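Local coordinates for Succinylglutamatedesuccinylase/aspartoacylase (Rhodobacter sphaeroides 2.4.1, PDB 3CDX), which probably hydrolyses linear amide bonds in acylated amino acids, as a metal-dependent enzyme of the succinylglutamate desuccinylase/aspartoacylase family, at residues A[90-95]-A[132-137]; A[169-174]-A[207-212]; A[233-238]-A[247-252]. All blocks are in the same frame, centred on the assembly; numbering follows the deposited sequence.

Interaction 1 (A[90-95]-A[132-137]); sequences IMLPAV and HFLDSV
Val-95 holds CG1 anti to its backbone nitrogen (chi1 169°), which aims that methyl at Leu-134. Leu-134 answers with a chi2 of 142°, well off a staggered value, and this turn sends its two methyls to two different partners. CD1 meets Val-95 CG1 tip to tip. The separation of Leu-134 CD1 and Val-95 CG1 is 3.3 Å, shorter than normal van der Waals contact, so packing is tight here and the leucine looks somewhat strained. Leu-134 CD2 instead lies alongside Leu-92, where the two side chains pass in opposite directions. Leu-92 CD2 and Leu-134 CD2 are 3.9 Å apart, a relaxed contact. All three residues are buried, and the contact is purely apolar. Leu-92 also rests on Leu-57 and Ile-45 of the neighbouring strands. Val-95 follows the end of strand 87-92. Its side chain is about 8 Å from that of the calcium ligand His-149 and about 11 Å from the bound calcium ion, so it does not touch the metal. Helix 126-138 thus packs on the central sheet in the alpha/beta arrangement expected of the zinc exopeptidase-like catalytic fold.

Interaction 2 (A[169-174]-A[207-212]); sequences PALRAR and GIVSLG
Helix 169-182 packs against the start of strand 209-214 in the alpha/beta catalytic domain. The strand residue at the centre is Val-209, and two helix residues one turn apart, Leu-171 and Arg-174, meet the same methyl of it, CG2. Leu-171 sets CG anti to its backbone nitrogen (chi1 -176°) and brings CD1 to 4.1 Å from Val-209 CG2. The leucine and valine side chains run alongside each other, pointing opposite ways. The CB of Leu-171 points toward the strand. That of Arg-174 does not, and it is the end of the arginine chain that comes nearer. This chain is extended from CG to NE and lies across the valine. Val-209 CG2 sits over one face of the Arg-174 guanidinium, 3.7 Å above the plane and nearer the border of the group than its centre. The nearest guanidinium atom is Arg-174 NH1, at 3.8 Å from Val-209 CG2, with Arg-174 CZ next at 3.9 Å. Just before the strand, Gly-207 ends the preceding helix in a Schellman motif with positive phi. Val-209 then pairs through its backbone with Ser-145, and its side chain also touches Thr-175. The exposed arginine thus lays its guanidinium face against the buried valine at the outer side of the contact. This is van der Waals packing of a flat face, which uses none of the N-H groups on the valine.

Interaction 3 (A[233-238]-A[247-252]); sequences ILNVLK and PETAQR
The side-chain amide of Asn-235 has Pro-247 on one face and Glu-248 O at its nitrogen end. Pro-247 CB sits almost straight above the amide carbon, 3.7 Å from Asn-235 CG. Here a side-chain amide of helix 223-239 pairs with the backbone of the following loop, which leads to strand 259-271. Asn-235 CG is anti to the carbonyl carbon (chi1 -77°), which directs the amide out to the loop. Two hydrogen bonds make the pairing. Asn-235 ND2 donates to Glu-248 O over 2.7 Å. That oxygen lies close to the amide plane of the asparagine, only 12° out of it, but ND2 approaches it from above the Glu-248 carbonyl plane. In return Glu-248 N donates to Asn-235 OD1 at 2.9 Å. This second donor stands above the asparagine's carbonyl plane, 46° out, on the same side as Pro-247. One amide therefore grips both backbone polar groups of a single residue. Asn-235 ND2 also donates to Phe-182 O at the end of helix 169-182, so the buried amide joins three parts of the chain and its rotation is fixed. An alanine at this position is likely to leave Glu-248 N and O and Phe-182 O without these partners and set the loop free to shift. Thr-249 follows, and its OG1 is bonded to Ala-256 O further along the loop. Pro-247 also touches the helix backbone: its CG lies 3.7 Å from Asn-235 O.

Overall arrangement
The three interactions follow one another along the chain, each closing before the next opens. Interactions 1 and 2 both belong to the catalytic domain. They reach the same sheet, through strands 87-92 and 209-214, and their centres are about 20 Å apart. Interaction 3 sits at the surface, about 24 Å from interaction 1 and about 18 Å from interaction 2, centre to centre. Interactions 2 and 3 touch: Leu-211 CD1 is 4.2 Å from Val-236 CG2, joining strand 209-214 to helix 223-239, the next helix in the chain. Helix 169-182 also serves both, packing on the strand at one end and meeting Asn-235 at the other. Together they run from the buried core to the outer loop.

Interaction 1 (A[90-95]-A[132-137])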
loop_
_atom_site.group_PDB
_atom_site.type_symbol
_atom_site.label_atom_id
_atom_site.label_comp_id
_atom_site.label_asym_id
_atom_site.label_seq_id
_atom_site.Cartn_x
_atom_site.Cartn_y
_atom_site.Cartn_z
ATOM N N ILE A 90 -4.477 -38.073 -8.943
ATOM C CA ILE A 90 -4.853 -36.665 -9.143
ATOM C C ILE A 90 -3.760 -35.751 -8.570
ATOM O O ILE A 90 -3.422 -35.850 -7.385
ATOM C CB ILE A 90 -6.225 -36.390 -8.512
ATOM C CG1 ILE A 90 -7.274 -37.339 -9.137
ATOM C CG2 ILE A 90 -6.655 -34.849 -8.678
ATOM C CD1 ILE A 90 -8.536 -37.462 -8.356
ATOM N N MET A 91 -3.232 -34.855 -9.406
ATOM C CA MET A 91 -2.030 -34.040 -9.098
ATOM C C MET A 91 -2.326 -32.563 -9.283
ATOM O O MET A 91 -2.648 -32.140 -10.383
ATOM C CB MET A 91 -0.840 -34.464 -9.977
ATOM C CG MET A 91 -0.332 -35.911 -9.620
ATOM S SD MET A 91 0.706 -36.753 -10.863
ATOM C CE MET A 91 -0.510 -36.928 -12.172
ATOM N N LEU A 92 -2.295 -31.808 -8.174
ATOM C CA LEU A 92 -2.440 -30.336 -8.197
ATOM C C LEU A 92 -1.193 -29.812 -7.583
ATOM O O LEU A 92 -1.159 -29.615 -6.381
ATOM C CB LEU A 92 -3.680 -29.837 -7.403
ATOM C CG LEU A 92 -5.017 -30.053 -8.126
ATOM C CD1 LEU A 92 -5.500 -31.512 -7.962
ATOM C CD2 LEU A 92 -6.132 -29.100 -7.666
ATOM N N PRO A 93 -0.143 -29.591 -8.395
ATOM C CA PRO A 93 1.138 -29.174 -7.825
ATOM C C PRO A 93 1.150 -27.737 -7.342
ATOM O O PRO A 93 2.027 -27.370 -6.582
ATOM C CB PRO A 93 2.090 -29.259 -9.015
ATOM C CG PRO A 93 1.207 -29.000 -10.206
ATOM C CD PRO A 93 -0.074 -29.714 -9.874
ATOM N N ALA A 94 0.198 -26.939 -7.782
ATOM C CA ALA A 94 0.270 -25.497 -7.558
ATOM C C ALA A 94 -1.118 -24.940 -7.272
ATOM O O ALA A 94 -1.715 -24.314 -8.107
ATOM C CB ALA A 94 0.916 -24.821 -8.778
ATOM N N VAL A 95 -1.626 -25.203 -6.067
ATOM C CA VAL A 95 -3.031 -24.964 -5.769
ATOM C C VAL A 95 -3.330 -23.437 -5.682
ATOM O O VAL A 95 -4.241 -22.950 -6.332
ATOM C CB VAL A 95 -3.417 -25.633 -4.439
ATOM C CG1 VAL A 95 -4.827 -25.166 -3.964
ATOM C CG2 VAL A 95 -3.408 -27.163 -4.577
ATOM N N HIS A 132 -13.052 -24.219 -0.718
ATOM C CA HIS A 132 -14.273 -25.018 -0.907
ATOM C C HIS A 132 -14.182 -26.002 -2.090
ATOM O O HIS A 132 -14.536 -27.192 -1.969
ATOM C CB HIS A 132 -15.514 -24.127 -1.032
ATOM C CG HIS A 132 -16.739 -24.867 -1.493
ATOM N ND1 HIS A 132 -17.122 -24.913 -2.820
ATOM C CD2 HIS A 132 -17.660 -25.593 -0.804
ATOM C CE1 HIS A 132 -18.219 -25.648 -2.930
ATOM N NE2 HIS A 132 -18.567 -26.071 -1.723
ATOM N N PHE A 133 -13.680 -25.531 -3.228
ATOM C CA PHE A 133 -13.498 -26.394 -4.415
ATOM C C PHE A 133 -12.611 -27.581 -4.081
ATOM O O PHE A 133 -12.887 -28.688 -4.488
ATOM C CB PHE A 133 -12.898 -25.578 -5.577
ATOM C CG PHE A 133 -12.508 -26.409 -6.815
ATOM C CD1 PHE A 133 -13.477 -26.817 -7.743
ATOM C CD2 PHE A 133 -11.182 -26.758 -7.045
ATOM C CE1 PHE A 133 -13.138 -27.564 -8.861
ATOM C CE2 PHE A 133 -10.822 -27.525 -8.182
ATOM C CZ PHE A 133 -11.812 -27.924 -9.092
ATOM N N LEU A 134 -11.533 -27.350 -3.335
ATOM C CA LEU A 134 -10.608 -28.443 -3.068
ATOM C C LEU A 134 -11.221 -29.511 -2.161
ATOM O O LEU A 134 -11.040 -30.677 -2.412
ATOM C CB LEU A 134 -9.334 -27.926 -2.470
ATOM C CG LEU A 134 -8.433 -27.394 -3.555
ATOM C CD1 LEU A 134 -7.763 -26.165 -2.973
ATOM C CD2 LEU A 134 -7.413 -28.500 -4.040
ATOM N N ASP A 135 -11.951 -29.068 -1.136
ATOM C CA ASP A 135 -12.607 -29.950 -0.138
ATOM C C ASP A 135 -13.872 -30.611 -0.654
ATOM O O ASP A 135 -14.090 -31.805 -0.423
ATOM C CB ASP A 135 -12.927 -29.206 1.163
ATOM C CG ASP A 135 -13.840 -30.046 2.120
ATOM O OD1 ASP A 135 -13.386 -31.091 2.654
ATOM O OD2 ASP A 135 -15.011 -29.673 2.315
ATOM N N SER A 136 -14.698 -29.859 -1.368
ATOM C CA SER A 136 -15.971 -30.386 -1.855
ATOM C C SER A 136 -15.920 -31.071 -3.209
ATOM O O SER A 136 -16.760 -31.884 -3.483
ATOM C CB SER A 136 -17.017 -29.259 -1.912
ATOM O OG SER A 136 -17.274 -28.853 -0.583
ATOM N N VAL A 137 -14.984 -30.707 -4.077
ATOM C CA VAL A 137 -14.974 -31.257 -5.430
ATOM C C VAL A 137 -13.831 -32.251 -5.620
ATOM O O VAL A 137 -14.017 -33.332 -6.172
ATOM C CB VAL A 137 -14.871 -30.127 -6.493
ATOM C CG1 VAL A 137 -14.794 -30.691 -7.928
ATOM C CG2 VAL A 137 -16.059 -29.121 -6.338
#

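Interaction 2 (A[169-174]-A[207-212])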
loop_
_atom_site.group_PDB
_atom_site.type_symbol
_atom_site.label_atom_id
_atom_site.label_comp_id
_atom_site.label_asym_id
_atom_site.label_seq_id
_atom_site.Cartn_x
_atom_site.Cartn_y
_atom_site.Cartn_z
ATOM N N PRO A 169 -7.288 -46.307 16.320
ATOM C CA PRO A 169 -6.052 -47.095 16.198
ATOM C C PRO A 169 -5.796 -47.809 14.887
ATOM O O PRO A 169 -4.633 -47.979 14.540
ATOM C CB PRO A 169 -6.152 -48.108 17.356
ATOM C CG PRO A 169 -7.146 -47.474 18.329
ATOM C CD PRO A 169 -8.142 -46.802 17.417
ATOM N N ALA A 170 -6.837 -48.240 14.168
ATOM C CA ALA A 170 -6.644 -48.912 12.879
ATOM C C ALA A 170 -6.266 -47.903 11.786
ATOM O O ALA A 170 -5.485 -48.212 10.860
ATOM C CB ALA A 170 -7.887 -49.666 12.464
ATOM N N LEU A 171 -6.848 -46.711 11.900
ATOM C CA LEU A 171 -6.541 -45.627 11.016
ATOM C C LEU A 171 -5.112 -45.146 11.314
ATOM O O LEU A 171 -4.372 -44.792 10.403
ATOM C CB LEU A 171 -7.570 -44.498 11.174
ATOM C CG LEU A 171 -7.469 -43.267 10.248
ATOM C CD1 LEU A 171 -7.398 -43.615 8.737
ATOM C CD2 LEU A 171 -8.593 -42.301 10.550
ATOM N N ARG A 172 -4.735 -45.178 12.587
ATOM C CA ARG A 172 -3.432 -44.715 13.031
ATOM C C ARG A 172 -2.359 -45.609 12.444
ATOM O O ARG A 172 -1.357 -45.123 11.906
ATOM C CB ARG A 172 -3.344 -44.723 14.552
ATOM C CG ARG A 172 -2.136 -43.943 15.071
ATOM C CD ARG A 172 -2.247 -43.627 16.526
ATOM N NE ARG A 172 -2.212 -44.835 17.339
ATOM C CZ ARG A 172 -3.152 -45.152 18.222
ATOM N NH1 ARG A 172 -4.192 -44.343 18.414
ATOM N NH2 ARG A 172 -3.039 -46.267 18.930
ATOM N N ALA A 173 -2.601 -46.918 12.510
ATOM C CA ALA A 173 -1.709 -47.905 11.906
ATOM C C ALA A 173 -1.618 -47.696 10.409
ATOM O O ALA A 173 -0.537 -47.802 9.806
ATOM C CB ALA A 173 -2.203 -49.317 12.199
ATOM N N ARG A 174 -2.768 -47.443 9.795
ATOM C CA ARG A 174 -2.819 -47.274 8.362
ATOM C C ARG A 174 -2.071 -46.015 7.914
ATOM O O ARG A 174 -1.389 -46.025 6.897
ATOM C CB ARG A 174 -4.263 -47.202 7.913
ATOM C CG ARG A 174 -4.385 -47.661 6.501
ATOM C CD ARG A 174 -5.796 -47.656 5.980
ATOM N NE ARG A 174 -5.727 -47.725 4.525
ATOM C CZ ARG A 174 -6.686 -47.307 3.712
ATOM N NH1 ARG A 174 -7.805 -46.786 4.223
ATOM N NH2 ARG A 174 -6.522 -47.394 2.393
ATOM N N GLY A 207 -12.313 -38.809 6.846
ATOM C CA GLY A 207 -11.821 -40.162 7.128
ATOM C C GLY A 207 -10.947 -40.779 6.047
ATOM O O GLY A 207 -10.887 -42.000 5.902
ATOM N N ILE A 208 -10.284 -39.921 5.276
ATOM C CA ILE A 208 -9.316 -40.301 4.232
ATOM C C ILE A 208 -7.927 -40.309 4.885
ATOM O O ILE A 208 -7.656 -39.481 5.752
ATOM C CB ILE A 208 -9.387 -39.214 3.082
ATOM C CG1 ILE A 208 -10.766 -39.255 2.389
ATOM C CG2 ILE A 208 -8.211 -39.297 2.094
ATOM C CD1 ILE A 208 -11.208 -37.926 1.750
ATOM N N VAL A 209 -7.061 -41.247 4.509
ATOM C CA VAL A 209 -5.676 -41.252 5.018
ATOM C C VAL A 209 -4.959 -39.951 4.605
ATOM O O VAL A 209 -4.935 -39.601 3.443
ATOM C CB VAL A 209 -4.884 -42.471 4.534
ATOM C CG1 VAL A 209 -3.469 -42.383 4.994
ATOM C CG2 VAL A 209 -5.548 -43.791 5.061
ATOM N N SER A 210 -4.425 -39.227 5.574
ATOM C CA SER A 210 -3.852 -37.915 5.323
ATOM C C SER A 210 -2.394 -37.867 5.819
ATOM O O SER A 210 -2.113 -38.137 7.008
ATOM C CB SER A 210 -4.723 -36.884 6.066
ATOM O OG SER A 210 -4.099 -35.628 6.215
ATOM N N LEU A 211 -1.481 -37.538 4.903
ATOM C CA LEU A 211 -0.091 -37.210 5.224
ATOM C C LEU A 211 0.193 -35.746 4.912
ATOM O O LEU A 211 -0.282 -35.216 3.908
ATOM C CB LEU A 211 0.872 -38.068 4.394
ATOM C CG LEU A 211 1.113 -39.523 4.783
ATOM C CD1 LEU A 211 2.218 -40.123 3.846
ATOM C CD2 LEU A 211 1.504 -39.634 6.279
ATOM N N GLY A 212 0.982 -35.103 5.759
ATOM C CA GLY A 212 1.553 -33.798 5.442
ATOM C C GLY A 212 3.032 -34.036 5.198
ATOM O O GLY A 212 3.532 -35.131 5.512
#

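Interaction 3 (A[233-238]-A[247-252])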
loop_
_atom_site.group_PDB
_atom_site.type_symbol
_atom_site.label_atom_id
_atom_site.label_comp_id
_atom_site.label_asym_id
_atom_site.label_seq_id
_atom_site.Cartn_x
_atom_site.Cartn_y
_atom_site.Cartn_z
ATOM N N ILE A 233 6.591 -39.508 -3.013
ATOM C CA ILE A 233 5.328 -39.630 -3.709
ATOM C C ILE A 233 5.253 -40.878 -4.585
ATOM O O ILE A 233 4.191 -41.493 -4.666
ATOM C CB ILE A 233 4.874 -38.319 -4.443
ATOM C CG1 ILE A 233 5.824 -37.898 -5.573
ATOM C CG2 ILE A 233 4.704 -37.171 -3.398
ATOM C CD1 ILE A 233 5.359 -36.608 -6.338
ATOM N N LEU A 234 6.371 -41.241 -5.220
ATOM C CA LEU A 234 6.489 -42.533 -5.924
ATOM C C LEU A 234 6.289 -43.695 -4.958
ATOM O O LEU A 234 5.511 -44.586 -5.242
ATOM C CB LEU A 234 7.867 -42.694 -6.575
ATOM C CG LEU A 234 8.162 -41.915 -7.845
ATOM C CD1 LEU A 234 9.642 -42.111 -8.203
ATOM C CD2 LEU A 234 7.250 -42.333 -8.993
ATOM N N ASN A 235 7.009 -43.665 -3.831
ATOM C CA ASN A 235 6.852 -44.637 -2.748
ATOM C C ASN A 235 5.409 -44.761 -2.273
ATOM O O ASN A 235 4.921 -45.869 -2.022
ATOM C CB ASN A 235 7.694 -44.254 -1.534
ATOM C CG ASN A 235 9.172 -44.569 -1.689
ATOM O OD1 ASN A 235 9.607 -45.146 -2.682
ATOM N ND2 ASN A 235 9.954 -44.161 -0.698
ATOM N N VAL A 236 4.714 -43.633 -2.138
ATOM C CA VAL A 236 3.356 -43.681 -1.676
ATOM C C VAL A 236 2.516 -44.430 -2.727
ATOM O O VAL A 236 1.663 -45.250 -2.376
ATOM C CB VAL A 236 2.769 -42.307 -1.368
ATOM C CG1 VAL A 236 1.279 -42.390 -1.463
ATOM C CG2 VAL A 236 3.170 -41.852 0.087
ATOM N N LEU A 237 2.774 -44.157 -4.005
ATOM C CA LEU A 237 2.030 -44.821 -5.086
ATOM C C LEU A 237 2.278 -46.339 -5.116
ATOM O O LEU A 237 1.367 -47.127 -5.421
ATOM C CB LEU A 237 2.427 -44.230 -6.432
ATOM C CG LEU A 237 2.011 -42.786 -6.743
ATOM C CD1 LEU A 237 2.349 -42.438 -8.225
ATOM C CD2 LEU A 237 0.530 -42.523 -6.435
ATOM N N LYS A 238 3.530 -46.713 -4.866
ATOM C CA LYS A 238 3.952 -48.106 -4.766
ATOM C C LYS A 238 3.278 -48.789 -3.572
ATOM O O LYS A 238 2.707 -49.868 -3.730
ATOM C CB LYS A 238 5.491 -48.213 -4.703
ATOM C CG LYS A 238 6.149 -47.737 -5.997
ATOM C CD LYS A 238 7.642 -47.735 -5.860
ATOM C CE LYS A 238 8.311 -47.457 -7.190
ATOM N NZ LYS A 238 9.768 -47.090 -6.921
ATOM N N PRO A 247 8.438 -49.451 -1.985
ATOM C CA PRO A 247 9.069 -48.199 -1.530
ATOM C C PRO A 247 10.582 -48.303 -1.284
ATOM O O PRO A 247 11.075 -49.333 -0.807
ATOM C CB PRO A 247 8.343 -47.914 -0.223
ATOM C CG PRO A 247 6.980 -48.479 -0.478
ATOM C CD PRO A 247 7.272 -49.791 -1.150
ATOM N N GLU A 248 11.304 -47.241 -1.634
ATOM C CA GLU A 248 12.706 -47.086 -1.258
ATOM C C GLU A 248 12.820 -46.102 -0.087
ATOM O O GLU A 248 12.447 -44.911 -0.188
ATOM C CB GLU A 248 13.579 -46.679 -2.458
ATOM C CG GLU A 248 15.067 -46.388 -2.081
ATOM C CD GLU A 248 15.738 -47.563 -1.326
ATOM O OE1 GLU A 248 16.004 -48.606 -1.965
ATOM O OE2 GLU A 248 16.002 -47.454 -0.109
ATOM N N THR A 249 13.323 -46.611 1.029
ATOM C CA THR A 249 13.244 -45.911 2.307
ATOM C C THR A 249 14.606 -45.752 2.978
ATOM O O THR A 249 14.685 -45.299 4.129
ATOM C CB THR A 249 12.270 -46.640 3.267
ATOM O OG1 THR A 249 12.760 -47.952 3.562
ATOM C CG2 THR A 249 10.848 -46.763 2.663
ATOM N N ALA A 250 15.670 -46.156 2.273
ATOM C CA ALA A 250 17.050 -45.984 2.731
ATOM C C ALA A 250 17.298 -44.492 2.956
ATOM O O ALA A 250 16.859 -43.662 2.178
ATOM C CB ALA A 250 18.052 -46.553 1.692
ATOM N N GLN A 251 17.980 -44.169 4.039
ATOM C CA GLN A 251 18.212 -42.787 4.401
ATOM C C GLN A 251 19.656 -42.449 4.109
ATOM O O GLN A 251 20.525 -43.345 4.106
ATOM C CB GLN A 251 17.873 -42.566 5.876
ATOM C CG GLN A 251 16.420 -42.950 6.212
ATOM C CD GLN A 251 15.403 -42.138 5.420
ATOM O OE1 GLN A 251 15.588 -40.936 5.180
ATOM N NE2 GLN A 251 14.343 -42.793 4.987
ATOM N N ARG A 252 19.913 -41.175 3.837
ATOM C CA ARG A 252 21.272 -40.727 3.557
ATOM C C ARG A 252 22.204 -41.108 4.688
ATOM O O ARG A 252 23.336 -41.494 4.458
ATOM C CB ARG A 252 21.349 -39.203 3.343
ATOM C CG ARG A 252 22.709 -38.785 2.793
ATOM C CD ARG A 252 22.785 -37.305 2.540
ATOM N NE ARG A 252 22.086 -36.968 1.321
ATOM C CZ ARG A 252 22.616 -37.010 0.111
ATOM N NH1 ARG A 252 23.887 -37.369 -0.056
ATOM N NH2 ARG A 252 21.867 -36.689 -0.944
#